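Local coordinates for protein putative thiosugar synthase (Amycolatopsis orientalis, PDB 4N6F) that probably makes a 2-thiosugar, taking sulphur from a carrier protein in a reaction resembling that of the thiazole synthase ThiG, and binds fructose 6-phosphate, at residues E182-I187 / L209-T214. Residues are numbered along the deposited sequence; the frame is centred on the assembly and turned at random.
Sequences ELIEQI and LGASAT
Ile184, near the end of helix 177-186, meets the turn Leu209-Gly210-Ala211 that leads from helix 200-208 into strand 213-216. This is helix-to-loop packing on the outside of a TIM barrel. Helix 177-186 follows strand 161-164; the turn follows helix 200-208, the helix of the next unit, and enters strand 213-216, which runs parallel beside strand 191-194.

The contact is van der Waals packing of one side chain, Ile184, against the backbone of the turn. Ile184 presents both of its branches to the turn. CG1 lies anti to the carbonyl carbon (chi1 -69°), and chi2 of 166° extends the chain, which carries CD1 to the backbone of the turn. There CD1 lies 3.5 Å from Leu209 O and 3.6 Å from Ala211 N. The other branch, CG2, sits 3.7 Å from Gly210 O. Contacts between side chains are looser: Ile184 CD1 is 4.4 Å from Leu209 CB, and Ala211 CB is equally far from it. With an alanine here CD1 and CG2 would be gone, and the gap they leave would probably cost the turn the packing Ile184 gives it.

Gly210 ends helix 200-208 in a Schellman motif. Its positive phi of 98° would jam a beta carbon against Leu209 O, and that carbon would also crowd Ile184 CG2. Ala211 points its methyl away from the helix, onto Val193.

Neighbouring residues tie the contact into the barrel. Ile184 also touches Val191, and Leu209 packs back on Pro177, Ile180 and Arg181 of the same helix as Ile184. The sugar phosphate is distant, about 14 Å from the side chain of Ala211. The nearest alpha carbons across the contact are Ile184 CA and Gly210 CA, 6.6 Å apart.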
loop_
_atom_site.group_PDB
_atom_site.type_symbol
_atom_site.label_atom_id
_atom_site.label_comp_id
_atom_site.label_asym_id
_atom_site.label_seq_id
_atom_site.Cartn_x
_atom_site.Cartn_y
_atom_site.Cartn_z
ATOM N N GLU A 182 -4.547 -16.685 8.299
ATOM C CA GLU A 182 -4.653 -17.840 9.187
ATOM C C GLU A 182 -3.389 -18.685 9.180
ATOM O O GLU A 182 -2.934 -19.148 10.225
ATOM C CB GLU A 182 -5.839 -18.730 8.797
ATOM C CG GLU A 182 -5.861 -20.067 9.537
ATOM C CD GLU A 182 -7.053 -20.934 9.177
ATOM O OE1 GLU A 182 -8.104 -20.820 9.845
ATOM O OE2 GLU A 182 -6.924 -21.740 8.231
ATOM N N LEU A 183 -2.845 -18.906 7.990
ATOM C CA LEU A 183 -1.638 -19.712 7.850
ATOM C C LEU A 183 -0.474 -19.040 8.574
ATOM O O LEU A 183 0.275 -19.695 9.304
ATOM C CB LEU A 183 -1.333 -19.935 6.371
ATOM C CG LEU A 183 -0.120 -20.787 6.008
ATOM C CD1 LEU A 183 -0.248 -21.336 4.593
ATOM C CD2 LEU A 183 1.170 -19.994 6.136
ATOM N N ILE A 184 -0.335 -17.726 8.395
ATOM C CA ILE A 184 0.714 -16.970 9.080
ATOM C C ILE A 184 0.570 -17.035 10.609
ATOM O O ILE A 184 1.568 -17.181 11.330
ATOM C CB ILE A 184 0.756 -15.506 8.599
ATOM C CG1 ILE A 184 1.248 -15.458 7.158
ATOM C CG2 ILE A 184 1.699 -14.671 9.465
ATOM C CD1 ILE A 184 1.014 -14.131 6.465
ATOM N N GLU A 185 -0.665 -16.941 11.099
ATOM C CA GLU A 185 -0.930 -17.085 12.546
ATOM C C GLU A 185 -0.491 -18.441 13.088
ATOM O O GLU A 185 0.000 -18.525 14.200
ATOM C CB GLU A 185 -2.420 -16.905 12.862
ATOM C CG GLU A 185 -2.942 -15.493 12.634
ATOM C CD GLU A 185 -4.451 -15.367 12.847
ATOM O OE1 GLU A 185 -5.103 -16.364 13.227
ATOM O OE2 GLU A 185 -4.989 -14.265 12.629
ATOM N N GLN A 186 -0.667 -19.493 12.303
ATOM C CA GLN A 186 -0.419 -20.866 12.768
ATOM C C GLN A 186 1.022 -21.337 12.614
ATOM O O GLN A 186 1.434 -22.313 13.244
ATOM C CB GLN A 186 -1.345 -21.838 12.022
ATOM C CG GLN A 186 -2.799 -21.745 12.456
ATOM C CD GLN A 186 -2.990 -22.000 13.941
ATOM O OE1 GLN A 186 -3.707 -21.267 14.608
ATOM N NE2 GLN A 186 -2.340 -23.029 14.468
ATOM N N ILE A 187 1.787 -20.647 11.777
ATOM C CA ILE A 187 3.121 -21.099 11.374
ATOM C C ILE A 187 4.188 -20.251 12.059
ATOM O O ILE A 187 4.044 -19.054 12.180
ATOM C CB ILE A 187 3.237 -21.045 9.829
ATOM C CG1 ILE A 187 2.240 -22.026 9.196
ATOM C CG2 ILE A 187 4.638 -21.359 9.347
ATOM C CD1 ILE A 187 2.365 -23.466 9.651
ATOM N N LEU A 209 -1.269 -8.619 6.220
ATOM C CA LEU A 209 -1.657 -9.970 6.637
ATOM C C LEU A 209 -0.625 -10.600 7.594
ATOM O O LEU A 209 -0.858 -11.679 8.112
ATOM C CB LEU A 209 -1.813 -10.886 5.418
ATOM C CG LEU A 209 -2.849 -10.491 4.365
ATOM C CD1 LEU A 209 -2.829 -11.520 3.254
ATOM C CD2 LEU A 209 -4.241 -10.368 4.961
ATOM N N GLY A 210 0.500 -9.927 7.811
ATOM C CA GLY A 210 1.606 -10.480 8.605
ATOM C C GLY A 210 2.747 -11.104 7.793
ATOM O O GLY A 210 3.657 -11.689 8.360
ATOM N N ALA A 211 2.709 -11.003 6.472
ATOM C CA ALA A 211 3.833 -11.501 5.662
ATOM C C ALA A 211 5.110 -10.759 6.071
ATOM O O ALA A 211 5.061 -9.581 6.433
ATOM C CB ALA A 211 3.571 -11.325 4.180
ATOM N N SER A 212 6.233 -11.467 6.052
ATOM C CA SER A 212 7.530 -10.858 6.355
ATOM C C SER A 212 8.109 -10.209 5.110
ATOM O O SER A 212 8.966 -9.324 5.209
ATOM C CB SER A 212 8.512 -11.908 6.875
ATOM O OG SER A 212 8.072 -12.425 8.112
ATOM N N ALA A 213 7.666 -10.672 3.941
ATOM C CA ALA A 213 8.156 -10.144 2.677
ATOM C C ALA A 213 7.263 -10.579 1.523
ATOM O O ALA A 213 6.341 -11.407 1.684
ATOM C CB ALA A 213 9.592 -10.610 2.430
ATOM N N THR A 214 7.562 -10.014 0.361
ATOM C CA THR A 214 6.871 -10.319 -0.872
ATOM C C THR A 214 7.899 -10.576 -1.964
ATOM O O THR A 214 8.911 -9.883 -2.039
ATOM C CB THR A 214 5.993 -9.129 -1.292
ATOM O OG1 THR A 214 5.108 -8.808 -0.217
ATOM C CG2 THR A 214 5.166 -9.465 -2.513
#